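Local coordinates for outer surface protein (Bacillus cereus ATCC 14579, PDB 1X7F) that is of unproven function but is probably a 6-phospho-N-acetylmuramidase, hydrolysing disaccharides that carry 6-phospho-N-acetylmuramic acid during cell-wall recycling, at residues Ser206-Ile211 with Glu256-Lys261; Asp218-Leu223 with Ile249-Ala254; Glu224-Leu229 with Ala235-Ala240; Leu33-Glu36 with Lys42-Ala45. One frame throughout, in Å; residues are numbered along the deposited sequence.

Interaction 1: residues Ser206-Ile211 with Glu256-Lys261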
loop_
_atom_site.group_PDB
_atom_site.type_symbol
_atom_site.label_atom_id
_atom_site.label_comp_id
_atom_site.label_asym_id
_atom_site.label_seq_id
_atom_site.Cartn_x
_atom_site.Cartn_y
_atom_site.Cartn_z
ATOM N N SER A 206 -11.646 3.148 1.282
ATOM C CA SER A 206 -12.656 2.111 1.341
ATOM C C SER A 206 -13.849 2.475 0.454
ATOM O O SER A 206 -14.175 3.660 0.268
ATOM C CB SER A 206 -13.094 1.918 2.790
ATOM O OG SER A 206 -14.317 1.218 2.882
ATOM N N HIS A 207 -14.495 1.450 -0.095
ATOM C CA HIS A 207 -15.679 1.639 -0.931
ATOM C C HIS A 207 -16.978 1.376 -0.161
ATOM O O HIS A 207 -18.071 1.468 -0.720
ATOM C CB HIS A 207 -15.554 0.807 -2.217
ATOM C CG HIS A 207 -14.327 1.146 -3.005
ATOM N ND1 HIS A 207 -14.103 2.408 -3.525
ATOM C CD2 HIS A 207 -13.221 0.420 -3.291
ATOM C CE1 HIS A 207 -12.935 2.427 -4.140
ATOM N NE2 HIS A 207 -12.376 1.237 -4.001
ATOM N N VAL A 208 -16.839 1.085 1.133
ATOM C CA VAL A 208 -17.971 0.889 2.023
ATOM C C VAL A 208 -18.082 2.081 2.986
ATOM O O VAL A 208 -19.174 2.596 3.207
ATOM C CB VAL A 208 -17.846 -0.456 2.808
ATOM C CG1 VAL A 208 -19.035 -0.678 3.712
ATOM C CG2 VAL A 208 -17.700 -1.639 1.839
ATOM N N ALA A 209 -16.941 2.503 3.540
ATOM C CA ALA A 209 -16.853 3.613 4.490
ATOM C C ALA A 209 -17.621 4.869 4.057
ATOM O O ALA A 209 -17.560 5.277 2.892
ATOM C CB ALA A 209 -15.392 3.948 4.763
ATOM N N ASN A 210 -18.342 5.467 5.009
ATOM C CA ASN A 210 -19.174 6.653 4.767
ATOM C C ASN A 210 -18.728 7.934 5.464
ATOM O O ASN A 210 -19.310 8.987 5.233
ATOM C CB ASN A 210 -20.635 6.352 5.137
ATOM C CG ASN A 210 -21.314 5.492 4.097
ATOM O OD1 ASN A 210 -21.039 5.626 2.898
ATOM N ND2 ASN A 210 -22.189 4.597 4.538
ATOM N N ILE A 211 -17.702 7.837 6.314
ATOM C CA ILE A 211 -17.263 8.960 7.146
ATOM C C ILE A 211 -15.905 9.509 6.717
ATOM O O ILE A 211 -14.950 8.760 6.534
ATOM C CB ILE A 211 -17.232 8.562 8.659
ATOM C CG1 ILE A 211 -18.610 8.083 9.125
ATOM C CG2 ILE A 211 -16.742 9.736 9.524
ATOM C CD1 ILE A 211 -18.576 7.285 10.436
ATOM N N GLU A 256 -15.729 -5.325 7.435
ATOM C CA GLU A 256 -15.022 -6.515 7.881
ATOM C C GLU A 256 -14.265 -7.184 6.714
ATOM O O GLU A 256 -13.084 -7.534 6.852
ATOM C CB GLU A 256 -15.998 -7.483 8.561
ATOM C CG GLU A 256 -15.394 -8.816 8.994
ATOM C CD GLU A 256 -14.410 -8.722 10.158
ATOM O OE1 GLU A 256 -13.608 -9.668 10.319
ATOM O OE2 GLU A 256 -14.438 -7.733 10.924
ATOM N N GLU A 257 -14.950 -7.353 5.580
ATOM C CA GLU A 257 -14.371 -7.956 4.377
ATOM C C GLU A 257 -13.144 -7.176 3.873
ATOM O O GLU A 257 -12.129 -7.779 3.518
ATOM C CB GLU A 257 -15.440 -8.084 3.276
ATOM C CG GLU A 257 -14.957 -8.706 1.967
ATOM C CD GLU A 257 -15.980 -8.626 0.838
ATOM O OE1 GLU A 257 -17.161 -8.973 1.050
ATOM O OE2 GLU A 257 -15.601 -8.230 -0.279
ATOM N N GLU A 258 -13.241 -5.844 3.850
ATOM C CA GLU A 258 -12.117 -4.986 3.421
ATOM C C GLU A 258 -10.913 -5.073 4.361
ATOM O O GLU A 258 -9.776 -5.182 3.903
ATOM C CB GLU A 258 -12.549 -3.527 3.259
ATOM C CG GLU A 258 -13.414 -3.259 2.036
ATOM C CD GLU A 258 -13.859 -1.810 1.961
ATOM O OE1 GLU A 258 -14.166 -1.220 3.027
ATOM O OE2 GLU A 258 -13.896 -1.250 0.835
ATOM N N LEU A 259 -11.171 -5.033 5.670
ATOM C CA LEU A 259 -10.117 -5.230 6.673
ATOM C C LEU A 259 -9.436 -6.586 6.495
ATOM O O LEU A 259 -8.219 -6.683 6.594
ATOM C CB LEU A 259 -10.651 -5.073 8.119
ATOM C CG LEU A 259 -11.232 -3.699 8.536
ATOM C CD1 LEU A 259 -12.005 -3.807 9.866
ATOM C CD2 LEU A 259 -10.193 -2.544 8.587
ATOM N N GLU A 260 -10.224 -7.619 6.213
ATOM C CA GLU A 260 -9.709 -8.972 6.066
ATOM C C GLU A 260 -8.821 -9.100 4.832
ATOM O O GLU A 260 -7.725 -9.636 4.914
ATOM C CB GLU A 260 -10.847 -9.992 6.029
ATOM C CG GLU A 260 -10.371 -11.445 6.027
ATOM C CD GLU A 260 -11.480 -12.431 5.702
ATOM O OE1 GLU A 260 -11.425 -13.587 6.182
ATOM O OE2 GLU A 260 -12.417 -12.049 4.961
ATOM N N LYS A 261 -9.313 -8.599 3.700
ATOM C CA LYS A 261 -8.562 -8.536 2.451
ATOM C C LYS A 261 -7.200 -7.882 2.624
ATOM O O LYS A 261 -6.204 -8.356 2.080
ATOM C CB LYS A 261 -9.355 -7.755 1.388
ATOM C CG LYS A 261 -10.343 -8.610 0.624
ATOM C CD LYS A 261 -11.128 -7.772 -0.385
ATOM C CE LYS A 261 -12.294 -8.592 -0.952
ATOM N NZ LYS A 261 -13.013 -7.865 -2.052
#
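Glu258 reaches out from the helix 256-261 and presents its carboxylate to the loop 206-211, where Ser206 and His207 receive it. Its two oxygens divide the work. OE2 accepts the backbone NH of His207 through its syn lone pair, with His207 N 2.9 Å from Glu258 OE2 and an N-H...O angle of 162°. OE1 meets the hydroxyl of Ser206; the modelled 2.4 Å between Ser206 OG and Glu258 OE1 is too short to be taken at face value, and the details of that bond are doubtful.

Ser206 OG is equally well used. With OG anti to the backbone N (chi1 163°), the hydroxyl swings beside its own carbonyl carbon, within range of the backbone N atoms of Val208 and Ala209. Ser206 OG accepts from Val208 N at 3.1 Å and from Ala209 N at 3.0 Å, the latter almost straight at 175°. These two NH donors satisfy the buried oxygen, with Glu258 as a probable third partner. Val208 adds a nonpolar neighbour: its CG2 methyl lies 3.8 Å from Glu258 OE1. The His207 ring turns elsewhere, its NE2 bonded to Leu229 O.

Ser206 thus forms an ST turn and ST motif, fastened by a helix glutamate; it joins the loop after strand 201-204 to the helix after strand 246-249, neighbouring units of what appears to be a (βα)8 barrel.

Interaction 2: residues Asp218-Leu223 with Ile249-Ala254; sequences DGLCTL and IGNAYA
Leu220 lays its side chain against the backbone of Gly250 and the CB of Asn251, and nearly all of this contact is its doing. CG stands beside the backbone N and anti to the carbonyl carbon (chi1 -56°), a position from which the CD1 branch comes down onto 249-254: Leu220 CD1 is 3.2 Å from Gly250 O. The same methyl reaches Asn251, with Leu220 CD1 3.7 Å from Asn251 CB, while Leu220 CB rests 3.7 Å from Gly250 C. The leucine therefore lies along the peptide between Gly250 and Asn251, touching it with CB and with one methyl. Gly250 O, pressed by that methyl, has its polar need met by the hydroxyl of Tyr34.

The two chains here are the loops that leave strands 201-204 and 246-249, adjacent strands of the parallel sheet, so the packing lies beyond their C-terminal ends, where (βα)8 barrels carry their active sites. Leu220 N is itself tied to Thr205 OG1, just after strand 201-204.

Gly250 shapes the approach. Its missing side chain lets the backbones come close, the CA atoms of Leu220 and Gly250 being 5.0 Å apart; a CB would run into Leu220 O. The positive phi of Gly219, 100°, is a matter of its own backbone, a shape in which a CB would press on the carbonyl of Asp218. Asn251 puts CG between its backbone N and carbonyl carbon (chi1 45°), which turns the amide away from the leucine and leaves CB to make the contact.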
loop_
_atom_site.group_PDB
_atom_site.type_symbol
_atom_site.label_atom_id
_atom_site.label_comp_id
_atom_site.label_asym_id
_atom_site.label_seq_id
_atom_site.Cartn_x
_atom_site.Cartn_y
_atom_site.Cartn_z
ATOM N N ASP A 218 -15.424 12.202 -1.752
ATOM C CA ASP A 218 -15.396 11.394 -2.983
ATOM C C ASP A 218 -14.440 10.221 -2.822
ATOM O O ASP A 218 -13.922 9.698 -3.811
ATOM C CB ASP A 218 -14.963 12.228 -4.210
ATOM C CG ASP A 218 -15.891 13.387 -4.503
ATOM O OD1 ASP A 218 -17.085 13.312 -4.148
ATOM O OD2 ASP A 218 -15.521 14.427 -5.091
ATOM N N GLY A 219 -14.202 9.821 -1.576
ATOM C CA GLY A 219 -13.167 8.863 -1.243
ATOM C C GLY A 219 -11.926 9.560 -0.724
ATOM O O GLY A 219 -11.634 10.697 -1.101
ATOM N N LEU A 220 -11.182 8.868 0.135
ATOM C CA LEU A 220 -10.069 9.474 0.866
ATOM C C LEU A 220 -8.768 8.713 0.629
ATOM O O LEU A 220 -8.338 7.905 1.456
ATOM C CB LEU A 220 -10.396 9.568 2.376
ATOM C CG LEU A 220 -11.676 10.320 2.786
ATOM C CD1 LEU A 220 -11.783 10.445 4.302
ATOM C CD2 LEU A 220 -11.737 11.726 2.166
ATOM N N CYS A 221 -8.154 8.955 -0.524
ATOM C CA CYS A 221 -6.875 8.330 -0.856
ATOM C C CYS A 221 -5.884 9.414 -1.242
ATOM O O CYS A 221 -6.269 10.563 -1.478
ATOM C CB CYS A 221 -7.043 7.333 -2.010
ATOM S SG CYS A 221 -7.882 8.065 -3.432
ATOM N N THR A 222 -4.608 9.040 -1.289
ATOM C CA THR A 222 -3.528 9.954 -1.658
ATOM C C THR A 222 -3.350 10.083 -3.176
ATOM O O THR A 222 -3.332 11.196 -3.712
ATOM C CB THR A 222 -2.212 9.475 -1.035
ATOM O OG1 THR A 222 -2.279 9.607 0.393
ATOM C CG2 THR A 222 -1.060 10.395 -1.457
ATOM N N LEU A 223 -3.185 8.949 -3.852
ATOM C CA LEU A 223 -3.041 8.931 -5.314
ATOM C C LEU A 223 -4.415 9.047 -5.942
ATOM O O LEU A 223 -5.348 8.320 -5.552
ATOM C CB LEU A 223 -2.375 7.626 -5.793
ATOM C CG LEU A 223 -0.845 7.595 -5.764
ATOM C CD1 LEU A 223 -0.311 6.147 -5.704
ATOM C CD2 LEU A 223 -0.216 8.380 -6.941
ATOM N N ILE A 249 -6.181 3.336 5.766
ATOM C CA ILE A 249 -7.511 3.645 5.217
ATOM C C ILE A 249 -7.957 5.025 5.713
ATOM O O ILE A 249 -8.066 5.244 6.922
ATOM C CB ILE A 249 -8.547 2.564 5.627
ATOM C CG1 ILE A 249 -7.980 1.159 5.370
ATOM C CG2 ILE A 249 -9.899 2.822 4.923
ATOM C CD1 ILE A 249 -8.838 0.036 5.868
ATOM N N GLY A 250 -8.221 5.936 4.771
ATOM C CA GLY A 250 -8.506 7.334 5.063
ATOM C C GLY A 250 -9.922 7.620 5.516
ATOM O O GLY A 250 -10.141 8.536 6.300
ATOM N N ASN A 251 -10.887 6.851 5.015
ATOM C CA ASN A 251 -12.282 6.961 5.478
ATOM C C ASN A 251 -12.677 5.850 6.469
ATOM O O ASN A 251 -11.988 4.841 6.567
ATOM C CB ASN A 251 -13.294 7.102 4.292
ATOM C CG ASN A 251 -13.023 6.122 3.119
ATOM O OD1 ASN A 251 -13.722 6.157 2.101
ATOM N ND2 ASN A 251 -12.028 5.266 3.259
ATOM N N ALA A 252 -13.790 6.038 7.186
ATOM C CA ALA A 252 -14.296 5.047 8.170
ATOM C C ALA A 252 -15.780 4.789 7.917
ATOM O O ALA A 252 -16.476 5.694 7.481
ATOM C CB ALA A 252 -14.088 5.561 9.606
ATOM N N TYR A 253 -16.298 3.584 8.171
ATOM C CA TYR A 253 -15.560 2.410 8.637
ATOM C C TYR A 253 -15.411 1.487 7.453
ATOM O O TYR A 253 -16.396 1.234 6.738
ATOM C CB TYR A 253 -16.380 1.669 9.702
ATOM C CG TYR A 253 -16.681 2.492 10.924
ATOM C CD1 TYR A 253 -17.986 2.920 11.214
ATOM C CD2 TYR A 253 -15.656 2.870 11.785
ATOM C CE1 TYR A 253 -18.245 3.694 12.346
ATOM C CE2 TYR A 253 -15.902 3.635 12.904
ATOM C CZ TYR A 253 -17.186 4.041 13.184
ATOM O OH TYR A 253 -17.379 4.798 14.310
ATOM N N ALA A 254 -14.204 0.963 7.243
ATOM C CA ALA A 254 -14.015 -0.088 6.255
ATOM C C ALA A 254 -14.806 -1.299 6.737
ATOM O O ALA A 254 -14.954 -1.506 7.946
ATOM C CB ALA A 254 -12.520 -0.429 6.084
#

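Interaction 3: residues Glu224-Leu229 with Ala235-Ala240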
loop_
_atom_site.group_PDB
_atom_site.type_symbol
_atom_site.label_atom_id
_atom_site.label_comp_id
_atom_site.label_asym_id
_atom_site.label_seq_id
_atom_site.Cartn_x
_atom_site.Cartn_y
_atom_site.Cartn_z
ATOM N N GLU A 224 -4.546 9.930 -6.925
ATOM C CA GLU A 224 -5.829 10.051 -7.615
ATOM C C GLU A 224 -6.233 8.734 -8.271
ATOM O O GLU A 224 -7.410 8.364 -8.236
ATOM C CB GLU A 224 -5.826 11.204 -8.643
ATOM C CG GLU A 224 -7.180 11.451 -9.297
ATOM C CD GLU A 224 -8.292 11.663 -8.278
ATOM O OE1 GLU A 224 -8.021 12.259 -7.213
ATOM O OE2 GLU A 224 -9.454 11.254 -8.537
ATOM N N GLU A 225 -5.258 8.013 -8.825
ATOM C CA GLU A 225 -5.536 6.791 -9.607
ATOM C C GLU A 225 -6.128 5.663 -8.766
ATOM O O GLU A 225 -6.663 4.685 -9.310
ATOM C CB GLU A 225 -4.274 6.312 -10.345
ATOM C CG GLU A 225 -3.126 5.913 -9.408
ATOM C CD GLU A 225 -1.799 5.880 -10.134
ATOM O OE1 GLU A 225 -1.281 6.967 -10.507
ATOM O OE2 GLU A 225 -1.268 4.767 -10.331
ATOM N N HIS A 226 -6.048 5.813 -7.444
ATOM C CA HIS A 226 -6.544 4.820 -6.505
ATOM C C HIS A 226 -8.018 5.002 -6.149
ATOM O O HIS A 226 -8.616 4.102 -5.559
ATOM C CB HIS A 226 -5.716 4.852 -5.219
ATOM C CG HIS A 226 -4.373 4.205 -5.340
ATOM N ND1 HIS A 226 -3.459 4.200 -4.306
ATOM C CD2 HIS A 226 -3.794 3.521 -6.358
ATOM C CE1 HIS A 226 -2.376 3.548 -4.681
ATOM N NE2 HIS A 226 -2.554 3.122 -5.923
ATOM N N ARG A 227 -8.600 6.150 -6.503
ATOM C CA ARG A 227 -9.956 6.521 -6.055
ATOM C C ARG A 227 -11.032 5.457 -6.330
ATOM O O ARG A 227 -11.970 5.265 -5.529
ATOM C CB ARG A 227 -10.374 7.853 -6.677
ATOM C CG ARG A 227 -11.613 8.491 -6.037
ATOM C CD ARG A 227 -11.851 9.948 -6.466
ATOM N NE ARG A 227 -10.689 10.785 -6.155
ATOM C CZ ARG A 227 -10.414 11.285 -4.949
ATOM N NH1 ARG A 227 -11.218 11.063 -3.903
ATOM N NH2 ARG A 227 -9.326 12.016 -4.787
ATOM N N ASN A 228 -10.899 4.779 -7.469
ATOM C CA ASN A 228 -11.883 3.768 -7.869
ATOM C C ASN A 228 -11.275 2.381 -8.095
ATOM O O ASN A 228 -11.779 1.615 -8.918
ATOM C CB ASN A 228 -12.652 4.243 -9.110
ATOM C CG ASN A 228 -13.336 5.601 -8.895
ATOM O OD1 ASN A 228 -14.231 5.738 -8.051
ATOM N ND2 ASN A 228 -12.914 6.602 -9.659
ATOM N N LEU A 229 -10.192 2.073 -7.375
ATOM C CA LEU A 229 -9.536 0.762 -7.444
ATOM C C LEU A 229 -9.930 -0.041 -6.212
ATOM O O LEU A 229 -10.208 0.584 -5.171
ATOM C CB LEU A 229 -8.014 0.912 -7.442
ATOM C CG LEU A 229 -7.200 1.205 -8.698
ATOM C CD1 LEU A 229 -5.726 1.121 -8.319
ATOM C CD2 LEU A 229 -7.518 0.203 -9.793
ATOM N N ALA A 235 -3.411 -0.887 -1.772
ATOM C CA ALA A 235 -2.369 -1.240 -0.805
ATOM C C ALA A 235 -1.188 -1.948 -1.460
ATOM O O ALA A 235 -0.029 -1.625 -1.184
ATOM C CB ALA A 235 -2.942 -2.091 0.318
ATOM N N LYS A 236 -1.488 -2.918 -2.316
ATOM C CA LYS A 236 -0.479 -3.596 -3.122
ATOM C C LYS A 236 0.367 -2.567 -3.861
ATOM O O LYS A 236 1.590 -2.630 -3.845
ATOM C CB LYS A 236 -1.129 -4.548 -4.150
ATOM C CG LYS A 236 -1.612 -5.899 -3.605
ATOM C CD LYS A 236 -2.234 -6.746 -4.751
ATOM C CE LYS A 236 -2.829 -8.036 -4.231
ATOM N NZ LYS A 236 -3.017 -9.054 -5.298
ATOM N N HIS A 237 -0.290 -1.610 -4.506
ATOM C CA HIS A 237 0.427 -0.621 -5.278
ATOM C C HIS A 237 1.389 0.216 -4.419
ATOM O O HIS A 237 2.580 0.299 -4.732
ATOM C CB HIS A 237 -0.548 0.249 -6.067
ATOM C CG HIS A 237 0.122 1.201 -7.004
ATOM N ND1 HIS A 237 -0.519 2.303 -7.526
ATOM C CD2 HIS A 237 1.374 1.217 -7.515
ATOM C CE1 HIS A 237 0.307 2.957 -8.319
ATOM N NE2 HIS A 237 1.463 2.319 -8.328
ATOM N N LEU A 238 0.883 0.803 -3.340
ATOM C CA LEU A 238 1.714 1.599 -2.418
ATOM C C LEU A 238 2.977 0.869 -1.918
ATOM O O LEU A 238 4.074 1.440 -1.921
ATOM C CB LEU A 238 0.875 2.103 -1.235
ATOM C CG LEU A 238 -0.243 3.107 -1.557
ATOM C CD1 LEU A 238 -0.967 3.525 -0.298
ATOM C CD2 LEU A 238 0.307 4.322 -2.274
ATOM N N TRP A 239 2.817 -0.382 -1.506
ATOM C CA TRP A 239 3.938 -1.193 -1.056
ATOM C C TRP A 239 4.869 -1.587 -2.192
ATOM O O TRP A 239 6.078 -1.670 -1.985
ATOM C CB TRP A 239 3.475 -2.445 -0.290
ATOM C CG TRP A 239 2.965 -2.177 1.112
ATOM C CD1 TRP A 239 3.491 -1.304 2.032
ATOM C CD2 TRP A 239 1.873 -2.837 1.773
ATOM N NE1 TRP A 239 2.770 -1.356 3.201
ATOM C CE2 TRP A 239 1.774 -2.291 3.074
ATOM C CE3 TRP A 239 0.956 -3.836 1.393
ATOM C CZ2 TRP A 239 0.792 -2.694 3.990
ATOM C CZ3 TRP A 239 -0.016 -4.238 2.308
ATOM C CH2 TRP A 239 -0.099 -3.649 3.581
ATOM N N ALA A 240 4.321 -1.822 -3.387
ATOM C CA ALA A 240 5.158 -2.180 -4.552
ATOM C C ALA A 240 6.074 -1.051 -5.045
ATOM O O ALA A 240 7.059 -1.321 -5.715
ATOM C CB ALA A 240 4.298 -2.733 -5.721
#
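His226, in the 3-10 segment that starts at Glu224 and at the head of a type I turn running to Leu229, faces His237 on the helix 235-240 with their CA atoms 8.9 Å apart. The imidazoles bridge that gap rim to rim, planes at 71°, neither lying over the other's face. His226 NE2 and His237 ND1 share a hydrogen bond of 2.7 Å, with an angle of 158°. His237 holds CG anti to its backbone N (chi1 -174°), which carries the ring out from the helix to meet its partner.

Glu225 comes to the CE1 corner of the His237 ring, with Glu225 OE2 3.1 Å from His237 CE1, near the ring plane. On the His226 ring, the CD2 methyl of Leu238 packs at 3.7 Å from His226 CE1, again edge-on. His237 NE2 bonds to Tyr374 OH, and Phe370 meets the ring edge to face, linking this spot to the C-terminal part of the chain.

Both nitrogens of His237 are therefore engaged, which fixes the rotation of its ring. One proton must lie between the two histidines, on a side the model leaves open, and the nearby Glu225 carboxylate would probably polarise the C-H at CE1.

Interaction 4: residues Leu33-Glu36 with Lys42-Ala45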
loop_
_atom_site.group_PDB
_atom_site.type_symbol
_atom_site.label_atom_id
_atom_site.label_comp_id
_atom_site.label_asym_id
_atom_site.label_seq_id
_atom_site.Cartn_x
_atom_site.Cartn_y
_atom_site.Cartn_z
ATOM N N LEU A 33 -9.945 7.383 12.213
ATOM C CA LEU A 33 -11.136 7.659 13.024
ATOM C C LEU A 33 -11.535 9.132 12.971
ATOM O O LEU A 33 -10.692 10.012 12.809
ATOM C CB LEU A 33 -10.929 7.251 14.500
ATOM C CG LEU A 33 -10.570 5.795 14.815
ATOM C CD1 LEU A 33 -10.426 5.623 16.318
ATOM C CD2 LEU A 33 -11.618 4.846 14.270
ATOM N N TYR A 34 -12.834 9.388 13.113
ATOM C CA TYR A 34 -13.373 10.749 13.177
ATOM C C TYR A 34 -14.442 10.702 14.241
ATOM O O TYR A 34 -15.635 10.695 13.930
ATOM C CB TYR A 34 -13.932 11.204 11.808
ATOM C CG TYR A 34 -12.909 11.056 10.696
ATOM C CD1 TYR A 34 -12.818 9.879 9.962
ATOM C CD2 TYR A 34 -11.998 12.073 10.423
ATOM C CE1 TYR A 34 -11.856 9.722 8.958
ATOM C CE2 TYR A 34 -11.028 11.923 9.440
ATOM C CZ TYR A 34 -10.965 10.751 8.709
ATOM O OH TYR A 34 -10.007 10.610 7.738
ATOM N N PRO A 35 -14.018 10.652 15.508
ATOM C CA PRO A 35 -14.937 10.377 16.608
ATOM C C PRO A 35 -16.142 11.322 16.692
ATOM O O PRO A 35 -17.218 10.901 17.129
ATOM C CB PRO A 35 -14.040 10.500 17.849
ATOM C CG PRO A 35 -12.681 10.194 17.332
ATOM C CD PRO A 35 -12.642 10.867 15.996
ATOM N N GLU A 36 -15.972 12.572 16.271
ATOM C CA GLU A 36 -17.069 13.549 16.338
ATOM C C GLU A 36 -18.202 13.221 15.363
ATOM O O GLU A 36 -19.342 13.629 15.576
ATOM C CB GLU A 36 -16.562 14.980 16.136
ATOM C CG GLU A 36 -16.108 15.311 14.724
ATOM C CD GLU A 36 -15.265 16.565 14.678
ATOM O OE1 GLU A 36 -14.073 16.486 15.047
ATOM O OE2 GLU A 36 -15.791 17.622 14.269
ATOM N N LYS A 42 -18.912 2.484 18.470
ATOM C CA LYS A 42 -18.608 2.010 17.117
ATOM C C LYS A 42 -17.156 2.244 16.707
ATOM O O LYS A 42 -16.638 1.537 15.839
ATOM C CB LYS A 42 -19.560 2.626 16.087
ATOM C CG LYS A 42 -21.029 2.228 16.271
ATOM C CD LYS A 42 -21.808 2.368 14.962
ATOM C CE LYS A 42 -22.091 3.822 14.610
ATOM N NZ LYS A 42 -23.160 4.410 15.473
ATOM N N ASP A 43 -16.508 3.239 17.316
ATOM C CA ASP A 43 -15.089 3.507 17.059
ATOM C C ASP A 43 -14.232 2.442 17.747
ATOM O O ASP A 43 -13.236 1.970 17.183
ATOM C CB ASP A 43 -14.672 4.890 17.577
ATOM C CG ASP A 43 -15.073 6.029 16.651
ATOM O OD1 ASP A 43 -15.234 5.816 15.422
ATOM O OD2 ASP A 43 -15.229 7.193 17.087
ATOM N N MET A 44 -14.618 2.094 18.973
ATOM C CA MET A 44 -13.915 1.079 19.756
ATOM C C MET A 44 -14.117 -0.307 19.154
ATOM O O MET A 44 -13.175 -1.084 19.067
ATOM C CB MET A 44 -14.322 1.134 21.241
ATOM C CG MET A 44 -13.765 2.358 21.961
ATOM S SD MET A 44 -13.902 2.380 23.749
ATOM C CE MET A 44 -15.666 2.629 24.000
ATOM N N ALA A 45 -15.341 -0.599 18.720
ATOM C CA ALA A 45 -15.631 -1.831 17.994
ATOM C C ALA A 45 -14.788 -1.958 16.699
ATOM O O ALA A 45 -14.302 -3.045 16.362
ATOM C CB ALA A 45 -17.126 -1.933 17.700
HETATM O O HOH W 1 -15.104 7.509 13.471
HETATM O O HOH W 2 -16.827 8.878 18.674
#
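Leu33, the last residue of strand 28-33, meets Asp43 first, its CD2 methyl lying 3.9 Å from Asp43 OD1. The two side chains run alongside each other, pointing opposite ways, so the methyl comes beside the carboxylate.

At Tyr34 the CB points away from the helix, and the residue joins the contact through its backbone. Its NH donates to a water, 3.0 Å from Tyr34 N, and that water donates a hydrogen bond to Asp43 OD1, 2.6 Å away. OD1 accepts the hydroxyl of Tyr253 as well.

Pro35 sits across the other oxygen, the two side chains crossing nearly at right angles. Asp43 OD2 is 3.2 Å from Pro35 CA and 3.6 Å from Pro35 CB, and a second water closes the bridge: it donates to Pro35 O at 2.6 Å and to Asp43 OD2 at 2.8 Å. Both oxygens of the carboxylate thus reach the loop through one water each. Asp43 is placed for this by a CG anti to its carbonyl carbon (chi1 -79°), which leans the group toward the loop. Three donors grip the carboxylate: the two waters and Tyr253 OH.

Glu36 turns its CB away, and its OE1 takes the backbone NH of Leu63.

The whole is the turn of a β-α unit, where strand 28-33 passes into helix 40-51. Leu33 also packs on Tyr46 and Ile47 of that helix and on Ile58 of strand 55-62, while Pro35 touches Thr60 of the same strand and Phe76 of helix 74-85.

Overall arrangement
All four contacts belong to the N-terminal 6-phospho-N-acetylmuramidase region, in loops that follow strands of the parallel sheet and in the helices they meet. Interactions 2 and 3 nest inside the loop that interaction 1 closes, whereas interaction 4 comes earlier in the chain. Interactions 2, 3 and 4 are mostly buried; interaction 1 is half exposed. Their chemistry differs accordingly: a carboxylate on a serine turn in 1, nonpolar packing on a peptide in 2, paired imidazoles in 3 and water bridges in 4. Interactions 1 and 2 join the same two β-α units, about 9 Å apart between centres, and Ile211 N meets Ala252 O there. Interactions 3 and 4 stand furthest apart, about 25 Å between centres.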